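PDB 5C74: protein arginine N-methyltransferase SFM1 from Saccharomyces cerevisiae, which uses S-adenosyl-L-methionine to monomethylate one arginine of ribosomal protein S3, as a SPOUT-family protein arginine N-methyltransferase. Local coordinates for residues Lys70-Leu75 and Phe99-Phe104; Leu75-Val80 and Tyr124-Ile129; Phe162-Glu167 and Pro179-Leu184. All blocks are in the same frame, centred on the assembly; numbering follows the deposited sequence.

Contacts 1 and 2 are neighbours on one side of the chain's centre, their own centres 10 Å apart. They share Leu75, and their segments alternate along the sequence. Both reach the six-stranded parallel sheet: contact 1 sets the loop that precedes strand 80-83 against strand 101-104, and contact 2 joins the end of that loop to the edge strand 128-131. A salt bridge from Asp100 to Arg79 and packing of Val103 on Val80 tie them together. Contact 3 comes later in the chain, about 29 and 31 Å away between centres and on the opposite side of the chain's centre. Contacts 1 and 2 thus fix the loop 70-80 to the parallel sheet, while contact 3 lies within the three-stranded antiparallel sheet, next to the second subunit.

Contact 1. Residues Lys70-Leu75 and Phe99-Phe104; sequences KDLELL and FDYFVF
Tyr101 reaches out of strand 101-104 into the loop 70-75, and its phenol hydroxyl donates a hydrogen bond to the backbone carbonyl of Glu73, OH to O 2.6 Å. Along the side chain, CB leaves the strand toward the loop, and the first torsion sets CG anti to the carbonyl carbon (chi1 -69°), which sends the ring out toward Leu75. CD2 is the first ring atom to pack closely, against both CG and CD1 of Leu75, each 3.8 Å away. CE2 and CZ come closest under CD1, with CE2 to CD1 3.4 Å, and both also lie beside Glu73 O, which sits at the ring edge. Over the ring as a whole, Leu75 CD1 is 3.6 Å from the centroid and 20° off the normal, a CH-pi contact with the face. At the tip, OH also touches CB of Leu72 at 3.4 Å. The hydroxyl approaches Glu73 O bent off the carbonyl axis and slightly out of its plane; Asn66 donates a second hydrogen bond to that oxygen.

The extended chain of Glu73 runs back along the tyrosine, its CG 3.8 Å from Tyr101 OH, and carries the carboxylate to Asp100. There the two carboxylates stack with their planes 26° apart, OE2 of Glu73 3.6 Å from OD2 of Asp100. Lys2 pairs with Glu73 OE1, Lys76 with OE2, and Arg79 with Asp100 OD2, while Lys2 also makes a cation-pi contact with the Tyr101 ring. A water donates to both Leu74 O and Asp100 OD2, linking loop to strand. These basic partners probably offset the repulsion between the two acids, and the phenol gives the irregular loop a directed polar tie to the parallel sheet, while Leu75 CD1 packs on the ring.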
# COMPACT_ATOMS: atom_id res chain seq x y z
N LYS A 70 10.24 -22.29 12.39
CA LYS A 70 11.09 -23.45 12.60
C LYS A 70 10.59 -24.69 11.86
O LYS A 70 11.33 -25.65 11.69
CB LYS A 70 11.22 -23.71 14.11
CG LYS A 70 12.17 -22.72 14.79
CD LYS A 70 12.22 -22.89 16.30
CE LYS A 70 13.48 -22.26 16.87
NZ LYS A 70 13.64 -20.84 16.45
N ASP A 71 9.35 -24.65 11.38
CA ASP A 71 8.81 -25.75 10.60
C ASP A 71 9.35 -25.80 9.16
O ASP A 71 9.29 -26.84 8.51
CB ASP A 71 7.29 -25.69 10.57
CG ASP A 71 6.77 -24.37 10.04
OD1 ASP A 71 7.30 -23.31 10.45
OD2 ASP A 71 5.83 -24.38 9.21
N LEU A 72 9.87 -24.68 8.65
CA LEU A 72 10.31 -24.64 7.25
C LEU A 72 11.62 -25.38 7.04
O LEU A 72 12.48 -25.40 7.92
CB LEU A 72 10.47 -23.19 6.77
CG LEU A 72 9.18 -22.36 6.67
CD1 LEU A 72 9.49 -20.91 6.34
CD2 LEU A 72 8.26 -22.94 5.61
N GLU A 73 11.78 -25.99 5.86
CA GLU A 73 13.07 -26.60 5.55
C GLU A 73 14.10 -25.49 5.43
O GLU A 73 13.75 -24.36 5.07
CB GLU A 73 13.00 -27.44 4.27
CG GLU A 73 13.04 -26.67 2.99
CD GLU A 73 13.05 -27.60 1.78
OE1 GLU A 73 12.10 -27.53 0.98
OE2 GLU A 73 14.00 -28.39 1.63
N LEU A 74 15.35 -25.80 5.78
CA LEU A 74 16.42 -24.80 5.74
C LEU A 74 16.63 -24.24 4.35
O LEU A 74 16.53 -24.97 3.37
CB LEU A 74 17.73 -25.41 6.24
CG LEU A 74 17.78 -25.79 7.72
CD1 LEU A 74 19.12 -26.42 8.05
CD2 LEU A 74 17.52 -24.55 8.59
N LEU A 75 16.92 -22.94 4.26
CA LEU A 75 17.43 -22.35 3.01
C LEU A 75 18.86 -22.83 2.82
O LEU A 75 19.75 -22.51 3.62
CB LEU A 75 17.38 -20.82 3.03
CG LEU A 75 16.08 -20.11 2.65
CD1 LEU A 75 14.96 -20.44 3.62
CD2 LEU A 75 16.33 -18.60 2.61
N PHE A 99 15.92 -26.39 -6.63
CA PHE A 99 15.50 -25.25 -5.81
C PHE A 99 14.40 -25.60 -4.83
O PHE A 99 13.46 -26.32 -5.19
CB PHE A 99 15.01 -24.11 -6.71
CG PHE A 99 16.04 -23.61 -7.70
CD1 PHE A 99 17.32 -23.26 -7.28
CD2 PHE A 99 15.72 -23.50 -9.04
CE1 PHE A 99 18.27 -22.81 -8.19
CE2 PHE A 99 16.66 -23.04 -9.96
CZ PHE A 99 17.93 -22.70 -9.54
N ASP A 100 14.49 -25.07 -3.61
CA ASP A 100 13.45 -25.25 -2.60
C ASP A 100 12.66 -23.96 -2.38
O ASP A 100 11.49 -24.01 -1.99
CB ASP A 100 14.07 -25.70 -1.28
CG ASP A 100 14.92 -26.94 -1.43
OD1 ASP A 100 14.45 -27.87 -2.10
OD2 ASP A 100 16.06 -26.96 -0.93
N TYR A 101 13.31 -22.83 -2.65
CA TYR A 101 12.73 -21.49 -2.47
C TYR A 101 12.91 -20.65 -3.71
O TYR A 101 13.90 -20.80 -4.42
CB TYR A 101 13.38 -20.77 -1.29
CG TYR A 101 13.01 -21.38 0.04
CD1 TYR A 101 11.87 -20.98 0.72
CD2 TYR A 101 13.81 -22.36 0.61
CE1 TYR A 101 11.53 -21.54 1.95
CE2 TYR A 101 13.48 -22.94 1.85
CZ TYR A 101 12.34 -22.52 2.50
OH TYR A 101 12.00 -23.07 3.71
N PHE A 102 11.95 -19.76 -3.95
CA PHE A 102 11.98 -18.83 -5.08
C PHE A 102 11.76 -17.45 -4.48
O PHE A 102 10.79 -17.23 -3.77
CB PHE A 102 10.87 -19.17 -6.08
CG PHE A 102 10.97 -18.40 -7.37
CD1 PHE A 102 10.36 -17.15 -7.50
CD2 PHE A 102 11.65 -18.91 -8.45
CE1 PHE A 102 10.44 -16.44 -8.68
CE2 PHE A 102 11.73 -18.20 -9.65
CZ PHE A 102 11.12 -16.97 -9.76
N VAL A 103 12.69 -16.54 -4.77
CA VAL A 103 12.72 -15.24 -4.08
C VAL A 103 12.40 -14.08 -5.02
O VAL A 103 12.94 -13.99 -6.11
CB VAL A 103 14.10 -15.00 -3.47
CG1 VAL A 103 14.18 -13.63 -2.83
CG2 VAL A 103 14.43 -16.11 -2.45
N PHE A 104 11.49 -13.20 -4.59
CA PHE A 104 11.23 -11.94 -5.27
C PHE A 104 11.96 -10.87 -4.52
O PHE A 104 11.60 -10.56 -3.37
CB PHE A 104 9.73 -11.63 -5.32
CG PHE A 104 8.95 -12.58 -6.18
CD1 PHE A 104 8.58 -13.82 -5.69
CD2 PHE A 104 8.62 -12.23 -7.48
CE1 PHE A 104 7.87 -14.70 -6.48
CE2 PHE A 104 7.90 -13.10 -8.27
CZ PHE A 104 7.53 -14.34 -7.77
O HOH W 1 16.83 -24.51 0.32

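Contact 2. Residues Leu75-Val80 and Tyr124-Ile129; sequences LKDGRV and YPNLLI
Two backbone hydrogen bonds join the segments, Gly78 N to Leu127 O and Ile129 N to Val80 O, each 3.0 Å long. The second is the straighter, 158° at the hydrogen. It belongs to the parallel bridge of Val80 with Leu128, where strand 80-83 meets the edge strand 128-131 of the sheet. Leu128 CA also approaches Val80 O at 3.3 Å, a CA-H...O contact beside that bond.

Gly78 occupies the type II turn from Lys76 to Arg79 at a positive phi of 79°, a conformation that glycine takes readily. At the outer end a water donates to Asp77 OD2 and accepts from Asn126 ND2, bridging side chains whose carboxylate and amide planes stand 53° apart.

Val80 carries the packing with its two methyls divided. CG1, anti to the backbone N, presses on Leu128 CD2 at a tight 3.5 Å, while CG2, anti to the carbonyl carbon, meets Leu127 CD1 at 3.8 Å. Beyond them, Val80 packs on Tyr101 and Val103 of the next strand, and Ile129 CG1 lies against Gly78 O. The contact thus passes from a water-bridged polar pair at the surface to aliphatic packing inside, with the turn's main chain fastened to Leu127, just ahead of the edge strand.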
# COMPACT_ATOMS: atom_id res chain seq x y z
N LEU A 75 16.92 -22.94 4.26
CA LEU A 75 17.43 -22.35 3.01
C LEU A 75 18.86 -22.83 2.82
O LEU A 75 19.75 -22.51 3.62
CB LEU A 75 17.38 -20.82 3.03
CG LEU A 75 16.08 -20.11 2.65
CD1 LEU A 75 14.96 -20.44 3.62
CD2 LEU A 75 16.33 -18.60 2.61
N LYS A 76 19.09 -23.60 1.76
CA LYS A 76 20.40 -24.18 1.54
C LYS A 76 21.13 -23.48 0.41
O LYS A 76 20.51 -23.09 -0.59
CB LYS A 76 20.26 -25.68 1.25
CG LYS A 76 19.85 -26.48 2.48
CD LYS A 76 19.58 -27.94 2.12
CE LYS A 76 18.32 -28.09 1.28
NZ LYS A 76 17.09 -27.83 2.09
N ASP A 77 22.43 -23.31 0.56
CA ASP A 77 23.22 -22.63 -0.46
C ASP A 77 23.05 -23.30 -1.82
O ASP A 77 23.11 -24.53 -1.94
CB ASP A 77 24.69 -22.59 -0.05
CG ASP A 77 24.96 -21.61 1.09
OD1 ASP A 77 24.06 -20.82 1.45
OD2 ASP A 77 26.09 -21.63 1.62
N GLY A 78 22.78 -22.48 -2.83
CA GLY A 78 22.60 -22.95 -4.19
C GLY A 78 21.23 -23.54 -4.45
O GLY A 78 20.92 -23.91 -5.58
N ARG A 79 20.39 -23.63 -3.42
CA ARG A 79 19.05 -24.19 -3.60
C ARG A 79 17.98 -23.12 -3.43
O ARG A 79 16.80 -23.44 -3.27
CB ARG A 79 18.81 -25.36 -2.63
CG ARG A 79 19.85 -26.48 -2.78
CD ARG A 79 19.40 -27.77 -2.08
NE ARG A 79 18.04 -28.12 -2.48
CZ ARG A 79 17.74 -28.85 -3.56
NH1 ARG A 79 18.71 -29.36 -4.31
NH2 ARG A 79 16.47 -29.08 -3.86
N VAL A 80 18.39 -21.86 -3.47
CA VAL A 80 17.43 -20.76 -3.43
C VAL A 80 17.51 -19.98 -4.74
O VAL A 80 18.57 -19.46 -5.09
CB VAL A 80 17.69 -19.82 -2.23
CG1 VAL A 80 16.69 -18.69 -2.22
CG2 VAL A 80 17.63 -20.62 -0.91
N TYR A 124 25.13 -12.62 0.64
CA TYR A 124 25.10 -14.08 0.71
C TYR A 124 25.57 -14.71 -0.60
O TYR A 124 24.77 -15.27 -1.35
CB TYR A 124 23.68 -14.56 1.05
CG TYR A 124 23.12 -13.88 2.28
CD1 TYR A 124 23.71 -14.06 3.53
CD2 TYR A 124 22.00 -13.05 2.20
CE1 TYR A 124 23.21 -13.43 4.66
CE2 TYR A 124 21.48 -12.42 3.34
CZ TYR A 124 22.10 -12.62 4.56
OH TYR A 124 21.60 -12.01 5.70
N PRO A 125 26.89 -14.62 -0.88
CA PRO A 125 27.37 -15.00 -2.21
C PRO A 125 27.22 -16.49 -2.54
O PRO A 125 27.18 -16.82 -3.72
CB PRO A 125 28.85 -14.57 -2.18
CG PRO A 125 29.19 -14.43 -0.74
CD PRO A 125 27.94 -14.01 -0.05
N ASN A 126 27.12 -17.35 -1.54
CA ASN A 126 26.91 -18.78 -1.77
C ASN A 126 25.44 -19.18 -1.95
O ASN A 126 25.13 -20.32 -2.31
CB ASN A 126 27.48 -19.59 -0.60
CG ASN A 126 28.96 -19.40 -0.43
OD1 ASN A 126 29.70 -19.27 -1.41
ND2 ASN A 126 29.41 -19.37 0.81
N LEU A 127 24.54 -18.26 -1.67
CA LEU A 127 23.13 -18.65 -1.48
C LEU A 127 22.27 -18.77 -2.75
O LEU A 127 21.56 -19.76 -2.92
CB LEU A 127 22.47 -17.64 -0.53
CG LEU A 127 21.00 -17.89 -0.22
CD1 LEU A 127 20.83 -19.22 0.49
CD2 LEU A 127 20.43 -16.72 0.62
N LEU A 128 22.33 -17.77 -3.62
CA LEU A 128 21.30 -17.61 -4.65
C LEU A 128 21.75 -17.99 -6.06
O LEU A 128 22.91 -17.81 -6.43
CB LEU A 128 20.82 -16.16 -4.67
CG LEU A 128 20.34 -15.66 -3.31
CD1 LEU A 128 20.39 -14.15 -3.26
CD2 LEU A 128 18.94 -16.15 -3.07
N ILE A 129 20.80 -18.50 -6.83
CA ILE A 129 20.99 -18.77 -8.26
C ILE A 129 19.91 -18.01 -9.04
O ILE A 129 18.72 -18.17 -8.77
CB ILE A 129 20.90 -20.28 -8.57
CG1 ILE A 129 21.93 -21.07 -7.76
CG2 ILE A 129 21.06 -20.54 -10.08
CD1 ILE A 129 23.36 -20.84 -8.20
O HOH W 2 27.60 -20.00 2.82

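Contact 3. Residues Phe162-Glu167 and Pro179-Leu184; sequences FIDYPE and PFRYVL
Asp164 and Arg181 form a side-on salt bridge, NE to OD1 2.7 Å and NH2 to OD2 3.1 Å. Each carboxylate oxygen is met on its syn side, and the two flat groups are nearly coplanar, 28° apart. The bend of the arginine at chi3 (-73°) turns its guanidinium to the acid while CD rides over a face of Phe162, 3.9 Å from the ring centroid, in a CH-pi contact. With an alanine here instead of Arg181, the Asp164 carboxylate would probably lose its paired charge and the Phe162 ring the methylene over its face.

Beneath the salt bridge, strands 162-164 and 181-183 run antiparallel in the three-stranded sheet, 181-183 at one of its edges. Ile163 and Tyr182 are a hydrogen-bonded pair, with Tyr182 N to Ile163 O at 2.9 Å and almost straight (176°), and Ile163 N returning to Tyr182 O. Phe162-Val183 and Asp164-Arg181 are the flanking non-hydrogen-bonded pairs.

At the strand end, Tyr165 N bonds Phe180 O at 2.8 Å, and Pro179 CA sits over the centre of the Tyr165 ring. Pro166 CG packs on Tyr182 CD1. At the other end, Leu184 CD2 meets Ile163 CG2 at 3.6 Å. Farther out, Thr146 of helix 140-151 touches Phe162 and Val183, and His207 of the second subunit packs on Pro179.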
# COMPACT_ATOMS: atom_id res chain seq x y z
N PHE A 162 -0.13 -17.56 -22.44
CA PHE A 162 -0.15 -16.22 -21.85
C PHE A 162 -0.95 -15.23 -22.70
O PHE A 162 -1.23 -15.50 -23.87
CB PHE A 162 1.27 -15.65 -21.68
CG PHE A 162 2.17 -16.44 -20.77
CD1 PHE A 162 2.01 -16.40 -19.39
CD2 PHE A 162 3.22 -17.18 -21.31
CE1 PHE A 162 2.86 -17.10 -18.56
CE2 PHE A 162 4.08 -17.88 -20.50
CZ PHE A 162 3.91 -17.86 -19.11
N ILE A 163 -1.29 -14.08 -22.11
CA ILE A 163 -1.71 -12.91 -22.88
C ILE A 163 -0.84 -11.75 -22.41
O ILE A 163 -0.61 -11.57 -21.22
CB ILE A 163 -3.21 -12.58 -22.70
CG1 ILE A 163 -3.60 -11.36 -23.56
CG2 ILE A 163 -3.59 -12.33 -21.23
CD1 ILE A 163 -5.09 -11.19 -23.73
N ASP A 164 -0.33 -10.97 -23.35
CA ASP A 164 0.53 -9.84 -23.03
C ASP A 164 -0.26 -8.55 -23.09
O ASP A 164 -0.94 -8.28 -24.09
CB ASP A 164 1.71 -9.77 -24.00
CG ASP A 164 2.70 -10.91 -23.81
OD1 ASP A 164 2.69 -11.53 -22.73
OD2 ASP A 164 3.47 -11.17 -24.76
N TYR A 165 -0.15 -7.73 -22.05
CA TYR A 165 -0.78 -6.43 -22.02
C TYR A 165 -2.28 -6.48 -22.31
O TYR A 165 -2.76 -5.81 -23.22
CB TYR A 165 -0.09 -5.50 -23.02
CG TYR A 165 1.20 -4.91 -22.50
CD1 TYR A 165 2.26 -5.72 -22.11
CD2 TYR A 165 1.36 -3.53 -22.42
CE1 TYR A 165 3.44 -5.17 -21.65
CE2 TYR A 165 2.54 -2.98 -21.95
CZ TYR A 165 3.58 -3.80 -21.57
OH TYR A 165 4.74 -3.23 -21.11
N PRO A 166 -3.04 -7.28 -21.54
CA PRO A 166 -4.47 -7.33 -21.80
C PRO A 166 -5.11 -5.97 -21.59
O PRO A 166 -4.65 -5.19 -20.77
CB PRO A 166 -4.99 -8.31 -20.75
CG PRO A 166 -3.99 -8.18 -19.62
CD PRO A 166 -2.67 -8.03 -20.33
N GLU A 167 -6.17 -5.70 -22.34
CA GLU A 167 -6.92 -4.47 -22.18
C GLU A 167 -8.32 -4.80 -21.68
O GLU A 167 -8.97 -5.70 -22.22
CB GLU A 167 -6.98 -3.70 -23.51
CG GLU A 167 -7.75 -2.40 -23.45
CD GLU A 167 -7.80 -1.70 -24.81
OE1 GLU A 167 -7.11 -0.67 -24.97
OE2 GLU A 167 -8.53 -2.17 -25.71
N PRO A 179 -0.04 -3.52 -18.16
CA PRO A 179 1.18 -3.75 -18.93
C PRO A 179 2.00 -4.90 -18.41
O PRO A 179 3.17 -4.71 -18.08
CB PRO A 179 1.94 -2.43 -18.77
CG PRO A 179 1.52 -1.95 -17.41
CD PRO A 179 0.06 -2.31 -17.32
N PHE A 180 1.39 -6.08 -18.35
CA PHE A 180 2.04 -7.28 -17.83
C PHE A 180 1.67 -8.46 -18.68
O PHE A 180 0.70 -8.41 -19.44
CB PHE A 180 1.61 -7.54 -16.38
CG PHE A 180 1.92 -6.41 -15.47
CD1 PHE A 180 3.18 -6.28 -14.91
CD2 PHE A 180 0.95 -5.46 -15.17
CE1 PHE A 180 3.48 -5.21 -14.06
CE2 PHE A 180 1.25 -4.40 -14.34
CZ PHE A 180 2.51 -4.27 -13.79
N ARG A 181 2.43 -9.52 -18.53
CA ARG A 181 2.10 -10.79 -19.14
C ARG A 181 1.30 -11.58 -18.11
O ARG A 181 1.75 -11.71 -16.96
CB ARG A 181 3.38 -11.53 -19.54
CG ARG A 181 3.17 -12.99 -19.90
CD ARG A 181 4.47 -13.58 -20.47
NE ARG A 181 4.71 -13.09 -21.82
CZ ARG A 181 5.88 -13.18 -22.47
NH1 ARG A 181 6.95 -13.71 -21.89
NH2 ARG A 181 5.96 -12.70 -23.71
N TYR A 182 0.13 -12.08 -18.51
CA TYR A 182 -0.72 -12.85 -17.60
C TYR A 182 -0.93 -14.28 -18.10
O TYR A 182 -0.90 -14.53 -19.31
CB TYR A 182 -2.10 -12.20 -17.44
CG TYR A 182 -2.11 -10.87 -16.71
CD1 TYR A 182 -1.84 -9.69 -17.39
CD2 TYR A 182 -2.40 -10.80 -15.35
CE1 TYR A 182 -1.86 -8.46 -16.74
CE2 TYR A 182 -2.43 -9.57 -14.69
CZ TYR A 182 -2.16 -8.41 -15.39
OH TYR A 182 -2.18 -7.18 -14.74
N VAL A 183 -1.17 -15.21 -17.18
CA VAL A 183 -1.54 -16.57 -17.56
C VAL A 183 -3.01 -16.59 -17.95
O VAL A 183 -3.83 -15.95 -17.28
CB VAL A 183 -1.30 -17.57 -16.38
CG1 VAL A 183 -1.80 -18.97 -16.74
CG2 VAL A 183 0.19 -17.60 -16.01
N LEU A 184 -3.34 -17.31 -19.01
CA LEU A 184 -4.73 -17.45 -19.43
C LEU A 184 -5.44 -18.58 -18.71
O LEU A 184 -4.84 -19.64 -18.46
CB LEU A 184 -4.79 -17.70 -20.93
CG LEU A 184 -4.47 -16.48 -21.78
CD1 LEU A 184 -4.40 -16.87 -23.24
CD2 LEU A 184 -5.54 -15.39 -21.56